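PDB 6IUL: natterin-like protein, which probably acts as a cytotoxic, pore-forming immune protein of the lamprey, joining a jacalin-like lectin domain, presumably glycan-binding, to an aerolysin-like pore-forming module. Local coordinates for residues F67-G72 / I92-S97; K76-W81 / Y115-G120; G122-V127 / M138-I143. All coordinates share one frame; numbering follows the deposited sequence.

Overall arrangement
From the N terminus, 67-72 comes first, then 76-81, before 92-97 returns to 67-72 and closes contact 1; 115-120 then returns to 76-81 and closes contact 2. The two loops therefore cross. Contact 3 follows in series, a short hairpin closed when 138-143 comes back on 122-127. Contact 1 packs two sheets of the lectin domain together through side chains, contact 2 joins neighbouring strands within one of them, and contact 3 pairs two strands of the remaining sheet, consistent with the three-sheeted beta-prism of jacalin-like lectins. L78 and L80 of contact 2 pack on F140 of contact 3, and K93 of contact 1 shares a probable backbone hydrogen bond with S79.

Contact 1: F67-G72 / I92-S97; sequences FEFESG and IKFITS
F94 presents the edge of its ring to one face of F67, a T-shaped pair with centroids 5.2 Å apart and planes at 89°. CE1 and CZ of F94 make the approach: CE1 stands over the F67 face, offset toward the rim, and CZ lies 3.7 Å from CD1 of F67. F94 reaches across with CG placed between its own backbone N and carbonyl carbon (chi1 60°), which swings the ring toward 67-72. F69 meets the same two atoms, CE1 and CZ of F94, differently. The F69 and F94 side chains reach toward each other from their two segments with ring planes only 19° apart, but the rings are slid so far that they scarcely overlap; CZ of F69 is 3.7 Å from CE1 of F94. F67 also sets its CE1 over the centre of the F69 ring, which links the three phenylalanines into one aromatic cluster. The methyl of T96 packs against two of the three rings, with CG2 3.6 Å from CZ of F67 and 3.9 Å from CE2 of F69. The hydroxyl on the other branch of T96 bonds instead to E73 and to the backbone N of R98 and R100. At the end of the contact a water joins G72 O, to which it donates at 3.1 Å, and S97 OG, 2.7 Å away, which also bonds the backbone N of F74. Strands 65-68 and 89-96 belong to different four-stranded sheets, consistent with two walls of the beta-prism expected of jacalin-like lectins; F102 and L33 add further cover to F94. The chemistry is thus almost wholly apolar: shape fit and the attraction of a ring edge for a ring face join the sheets, while the polar groups bond to neighbouring loop residues or share a water.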
loop_
_atom_site.group_PDB
_atom_site.type_symbol
_atom_site.label_atom_id
_atom_site.label_comp_id
_atom_site.label_asym_id
_atom_site.label_seq_id
_atom_site.Cartn_x
_atom_site.Cartn_y
_atom_site.Cartn_z
ATOM N N PHE A 67 24.549 7.468 21.113
ATOM C CA PHE A 67 24.077 7.519 19.767
ATOM C C PHE A 67 22.844 6.639 19.673
ATOM O O PHE A 67 22.883 5.449 20.066
ATOM C CB PHE A 67 25.137 6.984 18.789
ATOM C CG PHE A 67 24.735 7.127 17.329
ATOM C CD1 PHE A 67 23.958 6.154 16.716
ATOM C CD2 PHE A 67 25.084 8.269 16.600
ATOM C CE1 PHE A 67 23.570 6.276 15.382
ATOM C CE2 PHE A 67 24.699 8.408 15.270
ATOM C CZ PHE A 67 23.951 7.407 14.653
ATOM N N GLU A 68 21.766 7.195 19.145
ATOM C CA GLU A 68 20.537 6.428 18.926
ATOM C C GLU A 68 20.226 6.341 17.450
ATOM O O GLU A 68 20.213 7.356 16.761
ATOM C CB GLU A 68 19.363 7.069 19.652
ATOM C CG GLU A 68 18.122 6.183 19.547
ATOM C CD GLU A 68 17.030 6.518 20.556
ATOM O OE1 GLU A 68 16.157 5.663 20.822
ATOM O OE2 GLU A 68 17.034 7.645 21.048
ATOM N N PHE A 69 19.990 5.122 16.979
ATOM C CA PHE A 69 19.681 4.871 15.595
ATOM C C PHE A 69 18.249 5.258 15.270
ATOM O O PHE A 69 17.342 4.980 16.058
ATOM C CB PHE A 69 19.888 3.377 15.257
ATOM C CG PHE A 69 21.344 3.011 15.123
ATOM C CD1 PHE A 69 22.105 2.749 16.219
ATOM C CD2 PHE A 69 21.941 2.967 13.894
ATOM C CE1 PHE A 69 23.468 2.434 16.104
ATOM C CE2 PHE A 69 23.279 2.648 13.772
ATOM C CZ PHE A 69 24.047 2.385 14.892
ATOM N N GLU A 70 18.067 5.866 14.105
ATOM C CA GLU A 70 16.725 6.112 13.548
ATOM C C GLU A 70 16.203 4.785 12.958
ATOM O O GLU A 70 16.989 3.886 12.577
ATOM C CB GLU A 70 16.807 7.180 12.428
ATOM C CG GLU A 70 17.370 8.548 12.873
ATOM C CD GLU A 70 17.755 9.488 11.716
ATOM O OE1 GLU A 70 17.272 9.306 10.582
ATOM O OE2 GLU A 70 18.561 10.435 11.903
ATOM N N SER A 71 14.889 4.654 12.886
ATOM C CA SER A 71 14.238 3.580 12.143
ATOM C C SER A 71 14.795 3.459 10.713
ATOM O O SER A 71 14.874 4.448 9.952
ATOM C CB SER A 71 12.725 3.818 12.083
ATOM O OG SER A 71 12.198 3.648 13.394
ATOM N N GLY A 72 15.215 2.253 10.355
ATOM C CA GLY A 72 15.754 2.037 9.023
ATOM C C GLY A 72 17.214 2.420 8.831
ATOM O O GLY A 72 17.774 2.205 7.766
ATOM N N ILE A 92 36.140 3.356 19.341
ATOM C CA ILE A 92 35.103 2.874 18.456
ATOM C C ILE A 92 34.684 4.029 17.535
ATOM O O ILE A 92 34.410 5.135 17.981
ATOM C CB ILE A 92 33.855 2.491 19.263
ATOM C CG1 ILE A 92 34.177 1.371 20.242
ATOM C CG2 ILE A 92 32.703 2.090 18.337
ATOM C CD1 ILE A 92 33.152 1.221 21.349
ATOM N N LYS A 93 34.635 3.764 16.241
ATOM C CA LYS A 93 34.053 4.678 15.309
ATOM C C LYS A 93 33.109 3.959 14.338
ATOM O O LYS A 93 33.478 2.959 13.749
ATOM C CB LYS A 93 35.161 5.349 14.513
ATOM C CG LYS A 93 34.635 6.329 13.477
ATOM C CD LYS A 93 35.773 7.101 12.839
ATOM C CE LYS A 93 35.242 8.050 11.781
ATOM N NZ LYS A 93 36.388 8.742 11.120
ATOM N N PHE A 94 31.916 4.522 14.122
ATOM C CA PHE A 94 31.110 4.057 13.005
ATOM C C PHE A 94 30.445 5.175 12.270
ATOM O O PHE A 94 30.285 6.245 12.796
ATOM C CB PHE A 94 30.090 2.978 13.430
ATOM C CG PHE A 94 29.091 3.439 14.477
ATOM C CD1 PHE A 94 27.987 4.180 14.094
ATOM C CD2 PHE A 94 29.181 3.014 15.784
ATOM C CE1 PHE A 94 26.993 4.544 15.019
ATOM C CE2 PHE A 94 28.217 3.389 16.732
ATOM C CZ PHE A 94 27.110 4.169 16.353
ATOM N N ILE A 95 30.082 4.880 11.025
ATOM C CA ILE A 95 29.339 5.785 10.194
ATOM C C ILE A 95 28.110 5.036 9.713
ATOM O O ILE A 95 28.210 3.872 9.286
ATOM C CB ILE A 95 30.188 6.254 8.985
ATOM C CG1 ILE A 95 31.427 7.013 9.473
ATOM C CG2 ILE A 95 29.351 7.230 8.125
ATOM C CD1 ILE A 95 32.470 7.241 8.413
ATOM N N THR A 96 26.961 5.681 9.773
ATOM C CA THR A 96 25.716 5.025 9.397
ATOM C C THR A 96 25.353 5.207 7.945
ATOM O O THR A 96 26.013 5.963 7.200
ATOM C CB THR A 96 24.535 5.503 10.225
ATOM O OG1 THR A 96 24.160 6.813 9.793
ATOM C CG2 THR A 96 24.934 5.527 11.720
ATOM N N SER A 97 24.287 4.501 7.551
ATOM C CA SER A 97 23.748 4.571 6.199
ATOM C C SER A 97 23.220 5.953 5.870
ATOM O O SER A 97 23.063 6.262 4.695
ATOM C CB SER A 97 22.620 3.524 6.023
ATOM O OG SER A 97 21.630 3.720 6.989
HETATM O O HOH W 1 19.266 3.915 5.679
#

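Contact 2: K76-W81 / Y115-G120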
loop_
_atom_site.group_PDB
_atom_site.type_symbol
_atom_site.label_atom_id
_atom_site.label_comp_id
_atom_site.label_asym_id
_atom_site.label_seq_id
_atom_site.Cartn_x
_atom_site.Cartn_y
_atom_site.Cartn_z
ATOM N N LYS A 76 27.194 1.509 8.023
ATOM C CA LYS A 76 27.894 1.385 6.763
ATOM C C LYS A 76 29.361 0.978 6.948
ATOM O O LYS A 76 29.969 0.268 6.126
ATOM C CB LYS A 76 27.762 2.723 6.012
ATOM C CG LYS A 76 28.733 2.953 4.888
ATOM C CD LYS A 76 28.349 4.241 4.150
ATOM C CE LYS A 76 28.703 5.459 4.971
ATOM N NZ LYS A 76 28.625 6.676 4.149
ATOM N N SER A 77 29.960 1.458 8.016
ATOM C CA SER A 77 31.366 1.127 8.313
ATOM C C SER A 77 31.599 1.235 9.810
ATOM O O SER A 77 30.946 1.986 10.493
ATOM C CB SER A 77 32.324 2.051 7.550
ATOM O OG SER A 77 32.197 3.389 7.989
ATOM N N LEU A 78 32.533 0.453 10.295
ATOM C CA LEU A 78 32.922 0.427 11.684
ATOM C C LEU A 78 34.424 0.206 11.784
ATOM O O LEU A 78 34.960 -0.632 11.095
ATOM C CB LEU A 78 32.216 -0.722 12.377
ATOM C CG LEU A 78 32.703 -1.036 13.820
ATOM C CD1 LEU A 78 32.103 -0.054 14.776
ATOM C CD2 LEU A 78 32.301 -2.434 14.242
ATOM N N SER A 79 35.078 0.943 12.657
ATOM C CA SER A 79 36.470 0.718 12.992
ATOM C C SER A 79 36.645 0.622 14.480
ATOM O O SER A 79 36.001 1.328 15.236
ATOM C CB SER A 79 37.315 1.881 12.489
ATOM O OG SER A 79 37.398 1.813 11.081
ATOM N N LEU A 80 37.518 -0.271 14.892
ATOM C CA LEU A 80 37.915 -0.392 16.254
ATOM C C LEU A 80 39.436 -0.225 16.356
ATOM O O LEU A 80 40.183 -0.575 15.425
ATOM C CB LEU A 80 37.509 -1.749 16.782
ATOM C CG LEU A 80 36.006 -2.054 16.735
ATOM C CD1 LEU A 80 35.777 -3.496 17.136
ATOM C CD2 LEU A 80 35.228 -1.133 17.649
ATOM N N TRP A 81 39.882 0.342 17.488
ATOM C CA TRP A 81 41.300 0.530 17.807
ATOM C C TRP A 81 41.600 -0.045 19.179
ATOM O O TRP A 81 40.782 0.028 20.122
ATOM C CB TRP A 81 41.639 1.998 17.886
ATOM C CG TRP A 81 41.755 2.746 16.635
ATOM C CD1 TRP A 81 42.887 3.118 16.017
ATOM C CD2 TRP A 81 40.673 3.330 15.888
ATOM N NE1 TRP A 81 42.584 3.874 14.882
ATOM C CE2 TRP A 81 41.237 4.025 14.801
ATOM C CE3 TRP A 81 39.286 3.301 16.023
ATOM C CZ2 TRP A 81 40.483 4.672 13.858
ATOM C CZ3 TRP A 81 38.533 3.949 15.110
ATOM C CH2 TRP A 81 39.141 4.649 14.019
ATOM N N TYR A 115 41.471 -0.917 12.794
ATOM C CA TYR A 115 40.936 -2.184 12.307
ATOM C C TYR A 115 39.547 -1.915 11.752
ATOM O O TYR A 115 38.585 -1.641 12.488
ATOM C CB TYR A 115 40.905 -3.210 13.418
ATOM C CG TYR A 115 42.303 -3.501 13.900
ATOM C CD1 TYR A 115 43.118 -4.432 13.238
ATOM C CD2 TYR A 115 42.822 -2.825 14.983
ATOM C CE1 TYR A 115 44.417 -4.675 13.673
ATOM C CE2 TYR A 115 44.123 -3.061 15.429
ATOM C CZ TYR A 115 44.916 -3.972 14.775
ATOM O OH TYR A 115 46.185 -4.206 15.224
ATOM N N LYS A 116 39.478 -1.946 10.427
ATOM C CA LYS A 116 38.251 -1.721 9.716
ATOM C C LYS A 116 37.503 -3.031 9.680
ATOM O O LYS A 116 38.025 -4.006 9.218
ATOM C CB LYS A 116 38.530 -1.170 8.330
ATOM C CG LYS A 116 39.154 0.221 8.329
ATOM C CD LYS A 116 39.266 0.728 6.893
ATOM C CE LYS A 116 39.297 2.235 6.720
ATOM N NZ LYS A 116 40.544 2.886 7.191
ATOM N N ILE A 117 36.286 -3.021 10.208
ATOM C CA ILE A 117 35.549 -4.220 10.469
ATOM C C ILE A 117 34.544 -4.510 9.313
ATOM O O ILE A 117 33.924 -3.587 8.739
ATOM C CB ILE A 117 34.745 -4.031 11.776
ATOM C CG1 ILE A 117 35.682 -3.629 12.921
ATOM C CG2 ILE A 117 33.946 -5.280 12.131
ATOM C CD1 ILE A 117 36.775 -4.636 13.288
ATOM N N ASP A 118 34.376 -5.793 9.029
ATOM C CA ASP A 118 33.334 -6.257 8.154
ATOM C C ASP A 118 31.956 -6.196 8.880
ATOM O O ASP A 118 31.657 -7.018 9.728
ATOM C CB ASP A 118 33.624 -7.686 7.730
ATOM C CG ASP A 118 32.580 -8.234 6.700
ATOM O OD1 ASP A 118 31.596 -7.530 6.442
ATOM O OD2 ASP A 118 32.701 -9.390 6.211
ATOM N N VAL A 119 31.128 -5.243 8.504
ATOM C CA VAL A 119 29.843 -5.072 9.125
ATOM C C VAL A 119 28.726 -5.946 8.568
ATOM O O VAL A 119 27.590 -5.846 8.982
ATOM C CB VAL A 119 29.370 -3.608 9.058
ATOM C CG1 VAL A 119 30.453 -2.677 9.597
ATOM C CG2 VAL A 119 28.994 -3.209 7.648
ATOM N N GLY A 120 29.045 -6.823 7.645
ATOM C CA GLY A 120 28.045 -7.688 7.045
ATOM C C GLY A 120 26.945 -6.921 6.356
ATOM O O GLY A 120 27.212 -6.199 5.412
HETATM O O HOH W 2 34.348 -1.065 8.121
#
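I117 fits its branched side chain into the notch between L78 and L80. Its CG1 lies 3.8 Å from CD2 of L78, the two side chains running side by side, while the I117 side chain runs aslant L80, its CD1 4.1 Å from CD1 of that leucine. A second knob, V119, meets L78 from another direction, nearer its base: CG1 presses on CB of L78 at 3.8 Å, and CG2 leans toward the carbonyl oxygen of K76. In L78, CG anti to the backbone N (chi1 170°) together with chi2 79° brings CD2 beside I117. On the reverse side, S79 and K116 form a non-hydrogen-bonded antiparallel pair. OG of S79 touches CG of K116 at 3.6 Å and bonds to the carboxylate of E114. The Y115 ring turns its edge to L80 O, which lies in the ring plane. Backbone bonds hold the register: L80 and Y115 exchange two, and I117 N donates to L78 O at 2.9 Å, nearly straight at 171°. Beyond I117 the chains part, and a water spans L78 N and I117 O. D118 OD1 accepts from G120 N in an Asx turn and also forms a salt bridge with K172 of the second subunit. Strand 114-117 is the outermost within this chain of a four-stranded sheet. Strand 75-82 lies between it and 89-96, with K76 and S77 forming a classic bulge opposite I95; L78 and L80 pack on F140 of strand 135-155, while L80 and Y115 reach I11 of strand 6-12.

Contact 3: G122-V127 / M138-I143; sequences GICLGV and MGFIFI
V127 lays its CG1 methyl over one face of the F140 ring, a CH-pi contact with CG1 4.3 Å from the ring centroid and 25° off the normal. The two side chains run alongside each other in the same direction, and the sulfur of M138 comes in toward the valine, SD 3.9 Å from CB of V127. C124 touches two aromatic rings. Its SG, anti to the backbone N (chi1 179°), meets the edge of F140 in the ring plane, 3.9 Å from CD2. The same SG stands above the face of F142, 4.9 Å from that ring's centroid, and takes a weak bond from G126 N. Strands 124-131 and 135-155 make an antiparallel hairpin, consistent with part of one wall of the beta-prism expected of the lectin domain; 135-155 also pairs with 212-223 and 260-285, so it runs on into the elongated part of the molecule. Within the hairpin, C124 pairs with F142 and V127 with F140, both without hydrogen bonds, so L125 and G126 together face I141: a beta bulge. L125 N donates to I141 O at 2.8 Å, and I141 N returns to G126 O at 2.9 Å, arriving 40° out of the carbonyl plane. With the backbone of G126 as it is, a side chain there would run into the carbonyl O of L125. Toward the 122-125 end, L125 lies roughly perpendicular to I143, its CD1 3.8 Å from CG1 of the isoleucine, while I123 lies beside I143 with CG2 4.1 Å from CD1. I143 N also binds I123 O. On the aromatic side, F142 presses on I75 of strand 75-82.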
loop_
_atom_site.group_PDB
_atom_site.type_symbol
_atom_site.label_atom_id
_atom_site.label_comp_id
_atom_site.label_asym_id
_atom_site.label_seq_id
_atom_site.Cartn_x
_atom_site.Cartn_y
_atom_site.Cartn_z
ATOM N N GLY A 122 25.343 -4.674 8.060
ATOM C CA GLY A 122 25.245 -3.429 8.814
ATOM C C GLY A 122 24.168 -3.431 9.879
ATOM O O GLY A 122 23.950 -2.425 10.535
ATOM N N ILE A 123 23.466 -4.558 10.040
ATOM C CA ILE A 123 22.430 -4.656 11.042
ATOM C C ILE A 123 23.037 -5.340 12.242
ATOM O O ILE A 123 23.420 -6.501 12.171
ATOM C CB ILE A 123 21.232 -5.505 10.551
ATOM C CG1 ILE A 123 20.648 -5.018 9.218
ATOM C CG2 ILE A 123 20.178 -5.592 11.607
ATOM C CD1 ILE A 123 20.141 -3.642 9.285
ATOM N N CYS A 124 23.106 -4.635 13.355
ATOM C CA CYS A 124 23.799 -5.103 14.506
ATOM C C CYS A 124 22.875 -5.757 15.530
ATOM O O CYS A 124 21.785 -5.230 15.796
ATOM C CB CYS A 124 24.558 -3.955 15.152
ATOM S SG CYS A 124 25.482 -4.379 16.660
ATOM N N LEU A 125 23.288 -6.923 16.062
ATOM C CA LEU A 125 22.499 -7.659 17.045
ATOM C C LEU A 125 22.972 -7.438 18.474
ATOM O O LEU A 125 22.324 -7.915 19.415
ATOM C CB LEU A 125 22.545 -9.159 16.772
ATOM C CG LEU A 125 21.830 -9.694 15.524
ATOM C CD1 LEU A 125 22.244 -11.120 15.258
ATOM C CD2 LEU A 125 20.328 -9.549 15.672
ATOM N N GLY A 126 24.077 -6.734 18.676
ATOM C CA GLY A 126 24.577 -6.482 20.026
ATOM C C GLY A 126 26.110 -6.498 20.048
ATOM O O GLY A 126 26.782 -6.243 19.016
ATOM N N VAL A 127 26.680 -6.831 21.209
ATOM C CA VAL A 127 28.139 -6.818 21.405
ATOM C C VAL A 127 28.642 -8.033 22.139
ATOM O O VAL A 127 27.887 -8.715 22.788
ATOM C CB VAL A 127 28.594 -5.598 22.212
ATOM C CG1 VAL A 127 28.266 -4.318 21.460
ATOM C CG2 VAL A 127 27.938 -5.602 23.598
ATOM N N MET A 138 36.303 -5.828 22.774
ATOM C CA MET A 138 34.902 -5.897 22.331
ATOM C C MET A 138 34.799 -5.936 20.828
ATOM O O MET A 138 35.696 -5.428 20.111
ATOM C CB MET A 138 34.106 -4.713 22.836
ATOM C CG MET A 138 32.612 -4.966 22.931
ATOM S SD MET A 138 31.649 -3.513 23.373
ATOM C CE MET A 138 31.846 -3.413 25.118
ATOM N N GLY A 139 33.688 -6.539 20.357
ATOM C CA GLY A 139 33.309 -6.434 18.974
ATOM C C GLY A 139 31.804 -6.339 18.854
ATOM O O GLY A 139 31.057 -6.600 19.804
ATOM N N PHE A 140 31.352 -5.957 17.674
ATOM C CA PHE A 140 29.908 -5.846 17.384
ATOM C C PHE A 140 29.433 -7.056 16.581
ATOM O O PHE A 140 30.067 -7.458 15.597
ATOM C CB PHE A 140 29.629 -4.558 16.622
ATOM C CG PHE A 140 29.812 -3.296 17.456
ATOM C CD1 PHE A 140 31.065 -2.806 17.728
ATOM C CD2 PHE A 140 28.730 -2.588 17.926
ATOM C CE1 PHE A 140 31.256 -1.662 18.484
ATOM C CE2 PHE A 140 28.903 -1.434 18.696
ATOM C CZ PHE A 140 30.162 -0.970 18.971
ATOM N N ILE A 141 28.339 -7.650 17.028
ATOM C CA ILE A 141 27.731 -8.776 16.350
ATOM C C ILE A 141 26.860 -8.273 15.217
ATOM O O ILE A 141 25.902 -7.580 15.459
ATOM C CB ILE A 141 26.834 -9.597 17.285
ATOM C CG1 ILE A 141 27.656 -10.123 18.454
ATOM C CG2 ILE A 141 26.281 -10.828 16.569
ATOM C CD1 ILE A 141 26.830 -10.684 19.588
ATOM N N PHE A 142 27.192 -8.633 13.983
ATOM C CA PHE A 142 26.406 -8.245 12.827
ATOM C C PHE A 142 25.783 -9.456 12.153
ATOM O O PHE A 142 26.425 -10.505 12.033
ATOM C CB PHE A 142 27.277 -7.541 11.772
ATOM C CG PHE A 142 27.723 -6.187 12.164
ATOM C CD1 PHE A 142 26.840 -5.118 12.109
ATOM C CD2 PHE A 142 29.046 -5.958 12.586
ATOM C CE1 PHE A 142 27.230 -3.842 12.494
ATOM C CE2 PHE A 142 29.442 -4.684 12.960
ATOM C CZ PHE A 142 28.516 -3.629 12.941
ATOM N N ILE A 143 24.571 -9.282 11.639
ATOM C CA ILE A 143 24.010 -10.233 10.681
ATOM C C ILE A 143 24.771 -10.083 9.378
ATOM O O ILE A 143 25.001 -8.968 8.887
ATOM C CB ILE A 143 22.496 -9.968 10.396
ATOM C CG1 ILE A 143 21.717 -10.043 11.689
ATOM C CG2 ILE A 143 21.956 -11.010 9.413
ATOM C CD1 ILE A 143 20.245 -9.700 11.534
#